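Local coordinates for dihydrocoumarin hydrolase, AncDHCH1 (Pseudomonas sp., PDB 6C2C), which probably hydrolyses the lactone dihydrocoumarin at a two-zinc site of the metallo-beta-lactamase superfamily, and is related to the organophosphate-degrading methyl-parathion hydrolase, at residues S188-L193 against A199-G204; L227-A232 against I242-D247; K257-A262 against G280-D285. All blocks are in the same frame, centred on the assembly; numbering follows the deposited sequence.

Contact 1: S188-L193 against A199-G204; sequences SGNTDL and ALASHG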
loop_
_atom_site.group_PDB
_atom_site.type_symbol
_atom_site.label_atom_id
_atom_site.label_comp_id
_atom_site.label_asym_id
_atom_site.label_seq_id
_atom_site.Cartn_x
_atom_site.Cartn_y
_atom_site.Cartn_z
ATOM N N SER A 188 16.434 -9.498 6.249
ATOM C CA SER A 188 17.162 -9.555 4.986
ATOM C C SER A 188 16.490 -10.580 4.087
ATOM O O SER A 188 16.618 -11.783 4.301
ATOM C CB SER A 188 18.644 -9.918 5.211
ATOM O OG SER A 188 19.312 -8.828 5.769
ATOM N N GLY A 189 15.763 -10.088 3.081
ATOM C CA GLY A 189 15.117 -10.959 2.126
ATOM C C GLY A 189 14.078 -11.876 2.788
ATOM O O GLY A 189 13.464 -11.552 3.823
ATOM N N ASN A 190 13.907 -13.071 2.205
ATOM C CA ASN A 190 12.802 -13.960 2.608
ATOM C C ASN A 190 12.941 -14.336 4.073
ATOM O O ASN A 190 13.949 -14.927 4.464
ATOM C CB ASN A 190 12.794 -15.255 1.784
ATOM C CG ASN A 190 12.608 -15.021 0.319
ATOM O OD1 ASN A 190 12.022 -14.030 -0.099
ATOM N ND2 ASN A 190 13.085 -16.003 -0.502
ATOM N N THR A 191 11.908 -14.042 4.877
ATOM C CA THR A 191 12.007 -14.161 6.333
ATOM C C THR A 191 10.663 -14.549 6.935
ATOM O O THR A 191 9.649 -13.912 6.625
ATOM C CB THR A 191 12.495 -12.822 6.939
ATOM O OG1 THR A 191 13.779 -12.490 6.352
ATOM C CG2 THR A 191 12.685 -12.960 8.471
ATOM N N ASP A 192 10.669 -15.457 7.905
ATOM C CA ASP A 192 9.446 -15.774 8.633
ATOM C C ASP A 192 9.359 -14.620 9.641
ATOM O O ASP A 192 10.362 -14.284 10.270
ATOM C CB ASP A 192 9.569 -17.113 9.353
ATOM C CG ASP A 192 9.498 -18.293 8.404
ATOM O OD1 ASP A 192 9.276 -18.073 7.194
ATOM O OD2 ASP A 192 9.662 -19.441 8.867
ATOM N N LEU A 193 8.186 -14.010 9.804
ATOM C CA LEU A 193 8.066 -12.868 10.689
ATOM C C LEU A 193 7.317 -13.229 11.963
ATOM O O LEU A 193 7.852 -13.074 13.078
ATOM C CB LEU A 193 7.367 -11.685 9.977
ATOM C CG LEU A 193 8.192 -11.226 8.762
ATOM C CD1 LEU A 193 7.400 -10.122 8.011
ATOM C CD2 LEU A 193 9.535 -10.654 9.210
ATOM N N ALA A 199 7.863 -12.427 5.073
ATOM C CA ALA A 199 8.410 -11.483 4.120
ATOM C C ALA A 199 8.936 -12.239 2.917
ATOM O O ALA A 199 9.623 -13.265 3.066
ATOM C CB ALA A 199 9.581 -10.731 4.742
ATOM N N LEU A 200 8.564 -11.770 1.740
ATOM C CA LEU A 200 8.988 -12.329 0.482
ATOM C C LEU A 200 9.655 -11.188 -0.339
ATOM O O LEU A 200 9.047 -10.255 -0.700
ATOM C CB LEU A 200 7.804 -12.935 -0.261
ATOM C CG LEU A 200 8.111 -13.483 -1.640
ATOM C CD1 LEU A 200 8.733 -14.852 -1.434
ATOM C CD2 LEU A 200 6.865 -13.604 -2.469
ATOM N N ALA A 201 10.944 -11.307 -0.588
ATOM C CA ALA A 201 11.603 -10.249 -1.334
ATOM C C ALA A 201 10.990 -10.030 -2.710
ATOM O O ALA A 201 10.700 -10.955 -3.382
ATOM C CB ALA A 201 13.071 -10.560 -1.484
ATOM N N SER A 202 10.771 -8.766 -3.058
ATOM C CA SER A 202 10.201 -8.372 -4.342
ATOM C C SER A 202 10.841 -7.037 -4.679
ATOM O O SER A 202 10.165 -6.032 -4.897
ATOM C CB SER A 202 8.684 -8.230 -4.242
ATOM O OG SER A 202 8.324 -7.305 -3.230
ATOM N N HIS A 203 12.168 -7.056 -4.714
ATOM C CA HIS A 203 12.977 -5.898 -4.952
ATOM C C HIS A 203 12.912 -5.315 -6.346
ATOM O O HIS A 203 12.888 -6.029 -7.257
ATOM C CB HIS A 203 14.431 -6.212 -4.610
ATOM C CG HIS A 203 14.625 -6.760 -3.233
ATOM N ND1 HIS A 203 15.788 -7.348 -2.805
ATOM C CD2 HIS A 203 13.802 -6.758 -2.170
ATOM C CE1 HIS A 203 15.647 -7.701 -1.540
ATOM N NE2 HIS A 203 14.455 -7.344 -1.130
ATOM N N GLY A 204 12.892 -3.989 -6.427
ATOM C CA GLY A 204 12.886 -3.318 -7.707
ATOM C C GLY A 204 12.272 -1.956 -7.581
ATOM O O GLY A 204 12.893 -1.025 -7.849
HETATM O O HOH W 1 11.611 -13.544 -2.941
#

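Contact 2: L227-A232 against I242-D247; sequences LIHVAA and IQFDSD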
loop_
_atom_site.group_PDB
_atom_site.type_symbol
_atom_site.label_atom_id
_atom_site.label_comp_id
_atom_site.label_asym_id
_atom_site.label_seq_id
_atom_site.Cartn_x
_atom_site.Cartn_y
_atom_site.Cartn_z
ATOM N N LEU A 227 3.942 -3.261 -6.311
ATOM C CA LEU A 227 4.188 -3.957 -7.581
ATOM C C LEU A 227 3.269 -3.458 -8.692
ATOM O O LEU A 227 3.490 -3.807 -9.847
ATOM C CB LEU A 227 4.025 -5.468 -7.431
ATOM C CG LEU A 227 4.994 -6.232 -6.537
ATOM C CD1 LEU A 227 4.959 -7.752 -6.739
ATOM C CD2 LEU A 227 6.441 -5.699 -6.569
ATOM N N ILE A 228 2.232 -2.664 -8.390
ATOM C CA ILE A 228 1.383 -2.096 -9.436
ATOM C C ILE A 228 0.954 -0.700 -8.996
ATOM O O ILE A 228 0.792 -0.436 -7.802
ATOM C CB ILE A 228 0.195 -3.031 -9.732
ATOM C CG1 ILE A 228 -0.721 -2.498 -10.862
ATOM C CG2 ILE A 228 -0.613 -3.224 -8.482
ATOM C CD1 ILE A 228 -1.385 -3.626 -11.717
ATOM N N HIS A 229 0.820 0.234 -9.969
ATOM C CA HIS A 229 0.292 1.549 -9.684
ATOM C C HIS A 229 -0.952 1.897 -10.463
ATOM O O HIS A 229 -1.745 2.719 -9.987
ATOM C CB HIS A 229 1.305 2.674 -9.968
ATOM C CG HIS A 229 2.448 2.685 -9.005
ATOM N ND1 HIS A 229 3.465 1.748 -9.065
ATOM C CD2 HIS A 229 2.715 3.489 -7.947
ATOM C CE1 HIS A 229 4.320 1.997 -8.092
ATOM N NE2 HIS A 229 3.914 3.062 -7.418
ATOM N N VAL A 230 -1.116 1.347 -11.660
ATOM C CA VAL A 230 -2.172 1.793 -12.578
ATOM C C VAL A 230 -2.803 0.520 -13.123
ATOM O O VAL A 230 -2.370 -0.027 -14.150
ATOM C CB VAL A 230 -1.635 2.684 -13.696
ATOM C CG1 VAL A 230 -2.831 3.185 -14.505
ATOM C CG2 VAL A 230 -0.858 3.859 -13.125
ATOM N N ALA A 231 -3.834 0.006 -12.409
ATOM C CA ALA A 231 -4.503 -1.214 -12.843
ATOM C C ALA A 231 -4.910 -1.163 -14.319
ATOM O O ALA A 231 -4.733 -2.159 -15.033
ATOM C CB ALA A 231 -5.768 -1.476 -11.994
ATOM N N ALA A 232 -5.411 -0.014 -14.775
ATOM C CA ALA A 232 -5.988 0.081 -16.124
ATOM C C ALA A 232 -4.944 -0.024 -17.231
ATOM O O ALA A 232 -5.341 -0.132 -18.394
ATOM C CB ALA A 232 -6.756 1.399 -16.286
ATOM N N ILE A 242 6.996 2.643 -14.062
ATOM C CA ILE A 242 6.648 3.989 -13.627
ATOM C C ILE A 242 7.890 4.684 -13.083
ATOM O O ILE A 242 8.842 4.034 -12.610
ATOM C CB ILE A 242 5.478 3.931 -12.583
ATOM C CG1 ILE A 242 4.812 5.286 -12.360
ATOM C CG2 ILE A 242 5.942 3.301 -11.215
ATOM C CD1 ILE A 242 3.369 5.085 -11.699
ATOM N N GLN A 243 7.866 6.012 -13.153
ATOM C CA GLN A 243 9.036 6.769 -12.720
ATOM C C GLN A 243 9.349 6.524 -11.248
ATOM O O GLN A 243 10.525 6.618 -10.855
ATOM C CB GLN A 243 8.838 8.263 -13.000
ATOM C CG GLN A 243 8.954 8.625 -14.495
ATOM C CD GLN A 243 8.764 10.108 -14.735
ATOM O OE1 GLN A 243 8.092 10.520 -15.675
ATOM N NE2 GLN A 243 9.385 10.918 -13.896
ATOM N N PHE A 244 8.323 6.191 -10.428
ATOM C CA PHE A 244 8.569 5.958 -9.013
ATOM C C PHE A 244 9.465 4.745 -8.748
ATOM O O PHE A 244 9.911 4.577 -7.616
ATOM C CB PHE A 244 7.243 5.742 -8.265
ATOM C CG PHE A 244 6.274 6.884 -8.357
ATOM C CD1 PHE A 244 6.697 8.204 -8.218
ATOM C CD2 PHE A 244 4.909 6.621 -8.572
ATOM C CE1 PHE A 244 5.791 9.239 -8.277
ATOM C CE2 PHE A 244 4.007 7.661 -8.630
ATOM C CZ PHE A 244 4.450 8.962 -8.454
ATOM N N ASP A 245 9.650 3.848 -9.703
ATOM C CA ASP A 245 10.499 2.677 -9.497
ATOM C C ASP A 245 11.956 3.075 -9.385
ATOM O O ASP A 245 12.460 3.786 -10.253
ATOM C CB ASP A 245 10.380 1.698 -10.677
ATOM C CG ASP A 245 8.989 1.074 -10.795
ATOM O OD1 ASP A 245 8.330 0.791 -9.772
ATOM O OD2 ASP A 245 8.574 0.821 -11.947
ATOM N N SER A 246 12.653 2.590 -8.346
ATOM C CA SER A 246 14.121 2.745 -8.315
ATOM C C SER A 246 14.826 2.013 -9.465
ATOM O O SER A 246 15.802 2.522 -10.031
ATOM C CB SER A 246 14.661 2.238 -6.966
ATOM O OG SER A 246 14.275 3.122 -5.920
ATOM N N ASP A 247 14.435 0.777 -9.737
ATOM C CA ASP A 247 14.975 -0.059 -10.821
ATOM C C ASP A 247 13.768 -0.569 -11.618
ATOM O O ASP A 247 13.067 -1.499 -11.174
ATOM C CB ASP A 247 15.811 -1.188 -10.226
ATOM C CG ASP A 247 16.397 -2.112 -11.270
ATOM O OD1 ASP A 247 15.932 -2.128 -12.433
ATOM O OD2 ASP A 247 17.380 -2.836 -10.914
#

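Contact 3: K257-A262 against G280-D285; sequences KAFADA and GHIRAD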
loop_
_atom_site.group_PDB
_atom_site.type_symbol
_atom_site.label_atom_id
_atom_site.label_comp_id
_atom_site.label_asym_id
_atom_site.label_seq_id
_atom_site.Cartn_x
_atom_site.Cartn_y
_atom_site.Cartn_z
ATOM N N LYS A 257 6.377 -11.775 -12.161
ATOM C CA LYS A 257 6.496 -12.984 -11.347
ATOM C C LYS A 257 5.292 -13.116 -10.402
ATOM O O LYS A 257 4.696 -14.186 -10.260
ATOM C CB LYS A 257 7.798 -12.901 -10.561
ATOM C CG LYS A 257 8.037 -14.091 -9.759
ATOM C CD LYS A 257 9.435 -14.106 -9.130
ATOM C CE LYS A 257 9.681 -15.495 -8.530
ATOM N NZ LYS A 257 8.416 -16.162 -7.963
ATOM N N ALA A 258 4.939 -12.009 -9.740
ATOM C CA ALA A 258 3.831 -12.024 -8.779
ATOM C C ALA A 258 2.499 -12.306 -9.464
ATOM O O ALA A 258 1.679 -13.049 -8.928
ATOM C CB ALA A 258 3.768 -10.665 -8.050
ATOM N N PHE A 259 2.255 -11.685 -10.617
ATOM C CA PHE A 259 0.998 -11.942 -11.336
ATOM C C PHE A 259 0.940 -13.380 -11.817
ATOM O O PHE A 259 -0.085 -14.060 -11.660
ATOM C CB PHE A 259 0.840 -10.988 -12.535
ATOM C CG PHE A 259 0.561 -9.525 -12.161
ATOM C CD1 PHE A 259 0.444 -9.157 -10.814
ATOM C CD2 PHE A 259 0.489 -8.532 -13.152
ATOM C CE1 PHE A 259 0.184 -7.812 -10.429
ATOM C CE2 PHE A 259 0.228 -7.193 -12.786
ATOM C CZ PHE A 259 0.084 -6.866 -11.403
ATOM N N ALA A 260 2.033 -13.876 -12.388
ATOM C CA ALA A 260 2.036 -15.265 -12.822
ATOM C C ALA A 260 1.825 -16.215 -11.646
ATOM O O ALA A 260 1.014 -17.156 -11.731
ATOM C CB ALA A 260 3.344 -15.588 -13.529
ATOM N N ASP A 261 2.467 -15.953 -10.507
ATOM C CA ASP A 261 2.310 -16.854 -9.368
ATOM C C ASP A 261 0.880 -16.804 -8.820
ATOM O O ASP A 261 0.336 -17.832 -8.420
ATOM C CB ASP A 261 3.336 -16.514 -8.274
ATOM C CG ASP A 261 4.803 -16.849 -8.670
ATOM O OD1 ASP A 261 5.048 -17.577 -9.662
ATOM O OD2 ASP A 261 5.722 -16.373 -7.960
ATOM N N ALA A 262 0.273 -15.609 -8.775
ATOM C CA ALA A 262 -1.096 -15.502 -8.248
ATOM C C ALA A 262 -2.097 -16.137 -9.188
ATOM O O ALA A 262 -3.112 -16.693 -8.734
ATOM C CB ALA A 262 -1.467 -14.032 -8.007
ATOM N N GLY A 280 -8.209 -8.941 -4.308
ATOM C CA GLY A 280 -8.896 -9.718 -5.333
ATOM C C GLY A 280 -8.003 -10.856 -5.781
ATOM O O GLY A 280 -6.901 -11.059 -5.279
ATOM N N HIS A 281 -8.519 -11.607 -6.733
ATOM C CA HIS A 281 -7.792 -12.655 -7.412
ATOM C C HIS A 281 -7.279 -12.132 -8.749
ATOM O O HIS A 281 -7.657 -11.048 -9.244
ATOM C CB HIS A 281 -8.713 -13.854 -7.654
ATOM C CG HIS A 281 -9.051 -14.615 -6.420
ATOM N ND1 HIS A 281 -10.183 -14.376 -5.654
ATOM C CD2 HIS A 281 -8.424 -15.669 -5.845
ATOM C CE1 HIS A 281 -10.206 -15.221 -4.653
ATOM N NE2 HIS A 281 -9.149 -16.010 -4.743
ATOM N N ILE A 282 -6.359 -12.918 -9.326
ATOM C CA ILE A 282 -5.774 -12.625 -10.632
ATOM C C ILE A 282 -5.914 -13.858 -11.517
ATOM O O ILE A 282 -5.662 -14.983 -11.073
ATOM C CB ILE A 282 -4.295 -12.209 -10.464
ATOM C CG1 ILE A 282 -4.244 -10.830 -9.832
ATOM C CG2 ILE A 282 -3.606 -12.114 -11.800
ATOM C CD1 ILE A 282 -2.772 -10.273 -9.717
ATOM N N ARG A 283 -6.388 -13.665 -12.741
ATOM C CA ARG A 283 -6.344 -14.783 -13.680
ATOM C C ARG A 283 -5.623 -14.318 -14.943
ATOM O O ARG A 283 -5.627 -13.124 -15.288
ATOM C CB ARG A 283 -7.744 -15.353 -13.973
ATOM C CG ARG A 283 -8.522 -14.702 -15.081
ATOM C CD ARG A 283 -9.772 -15.579 -15.435
ATOM N NE ARG A 283 -10.822 -15.324 -14.459
ATOM C CZ ARG A 283 -12.014 -14.799 -14.738
ATOM N NH1 ARG A 283 -12.367 -14.531 -15.994
ATOM N NH2 ARG A 283 -12.869 -14.572 -13.750
ATOM N N ALA A 284 -4.961 -15.281 -15.600
ATOM C CA ALA A 284 -4.339 -14.998 -16.885
ATOM C C ALA A 284 -5.379 -14.554 -17.908
ATOM O O ALA A 284 -6.535 -14.986 -17.893
ATOM C CB ALA A 284 -3.580 -16.239 -17.378
ATOM N N ASP A 285 -4.975 -13.652 -18.790
ATOM C CA ASP A 285 -5.898 -13.141 -19.811
ATOM C C ASP A 285 -5.041 -12.813 -21.034
ATOM O O ASP A 285 -4.552 -11.693 -21.192
ATOM C CB ASP A 285 -6.695 -11.937 -19.339
ATOM C CG ASP A 285 -7.754 -11.508 -20.351
ATOM O OD1 ASP A 285 -7.749 -12.090 -21.467
ATOM O OD2 ASP A 285 -8.584 -10.619 -20.018
HETATM O O HOH W 2 -5.524 -15.260 -7.915
#

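Contact 1: S188-L193 against A199-G204
Ala199 and Thr191 form an antiparallel hydrogen-bonded pair in the beta hairpin of strands 191-194 and 197-201, with strand 191-194 at the margin of the seven-stranded mixed sheet. Ala199 N gives its hydrogen to Thr191 O at 2.8 Å, and Thr191 N returns a bond to Ala199 O at 3.0 Å. The Ala199 methyl is buried on the same side of the sheet as Thr191. There Leu193 reaches back over it, CD1 standing 4.0 Å from Ala199 CB, while Tyr212 of the next strand and Phe187 touch both residues. The Ala199 carbonyl oxygen also takes a CA-H...O contact from Asn190. At Leu200, Asn190 OD1 lies close to the CA atom, and one Leu200 methyl, CD1, lies beside the same oxygen. The next step departs from regular strand pairing, because a side chain stands in for the backbone: Ala201 N bonds to Asn190 OD1 at 3.0 Å, with 159° at the hydrogen, and arrives nearly along the C=O axis. Asn190 can offer this oxygen because its CG lies beside its own backbone N (chi1 -61°), which swings the amide across to the partner strand. A water extends the link, 2.9 Å from Asn190 OD1 and 2.8 Å from Ala201 O. On the other strand Gly189 has a positive phi, and its carbonyl oxygen receives Thr191 OG1 from above its plane; Gly189 CA meets Ala201 CB at 4.2 Å. Beyond Ala201, Ser202 OG is tied to His209 and Thr211. The His203 ring then folds back so that Ala201 CB sits 3.5 Å above one ring face, displaced toward the rim.

Contact 2: L227-A232 against I242-D247
Ile242 lies against His229 with two separate methyls. CG2 stands over one face of the imidazole, 4.0 Å from the ring centroid and 27° off the normal, a CH-pi contact displaced toward the ND1 side. CD1 instead packs at the base of the side chain, 3.6 Å from His229 CB, and the two side chains cross at about a right angle. The extended Ile242 chain, with CG1 anti to the backbone N (chi1 -165°), carries CD1 to that position. Phe244 adds a third touch: its CD2 is 3.9 Å from His229 NE2, the two rings inclined at 44°.

Both apolar partners project from a type I beta turn, Ile242 to Asp245, closed by Asp245 N bonding to Ile242 O at 3.0 Å. Asp245 also holds the start of the turn, since its OD2 accepts Ile242 N at 3.2 Å from above the carboxylate plane. Its other oxygen, OD1, is hydrogen-bonded to ND1 of the zinc ligand His205, a second-shell bond that may orient and polarise that imidazole. The rings of His205 and His273, ligands of different zinc ions, also meet the His229 ring, whose side chain is about 4 Å from a zinc ion. Gln234 OE1 accepts both His229 N and Val230 N, while Leu44 touches both Ile242 and Phe244, the latter about 4 Å from a bound di(hydroxyethyl)ether. From the side of the turn, then, His229 is held by methyl and ring contacts, without a hydrogen bond between the segments.

Contact 3: K257-A262 against G280-D285
A water joins Ala262 to Ile282: it accepts the N-H of Ile282 at 2.9 Å and lies 2.9 Å from Ala262 O, a carbonyl in the last turn of helix 248-265. The ring of His281 presents its edge to the same water, which lies in the ring plane. Apart from this water the contact is apolar. Ala262 CB meets Ile282 CB at 4.2 Å, and the CA atoms of Ala262 and Ile282, the nearest pair across the segments, are 6.0 Å apart. Ile282 CD1 touches Phe259 CD1 at 3.6 Å, approaching the ring obliquely. Ile282 CG1 is turned beside the backbone N (chi1 -71°), which sends CD1 to the phenyl ring, while Ile282 CG2 faces the carbonyl oxygen of Phe259 at 4.0 Å. Around them, Tyr289 stands edge-to-face with Phe259 and also packs on Ile282, and Ile269 touches Ala262 and Ile282. A helix laid through buried side chains on a sheet in this way is characteristic of the alpha-beta/beta-alpha sandwich of the metallo-beta-lactamase fold.

Overall arrangement
The three contacts follow one another along the chain, none nested within or crossing another. Contact 1 closes the tight hairpin at one margin of the seven-stranded sheet. The chain leaves it through Gly204, whose carbonyl oxygen probably accepts the backbone N of Asp247, so that contact 1 joins contact 2. After two further strands, contact 2 closes a loop beside the zinc ions that includes helix 231-234. Helix 248-265 follows directly, and contact 3 brings it against strand 279-285 toward the opposite margin, closing a loop that contains strand 268-270, the sheet neighbour of 279-285. Leu227 packs on Ala258 and Ile228 on Phe259, linking the metal-site loop to that helix.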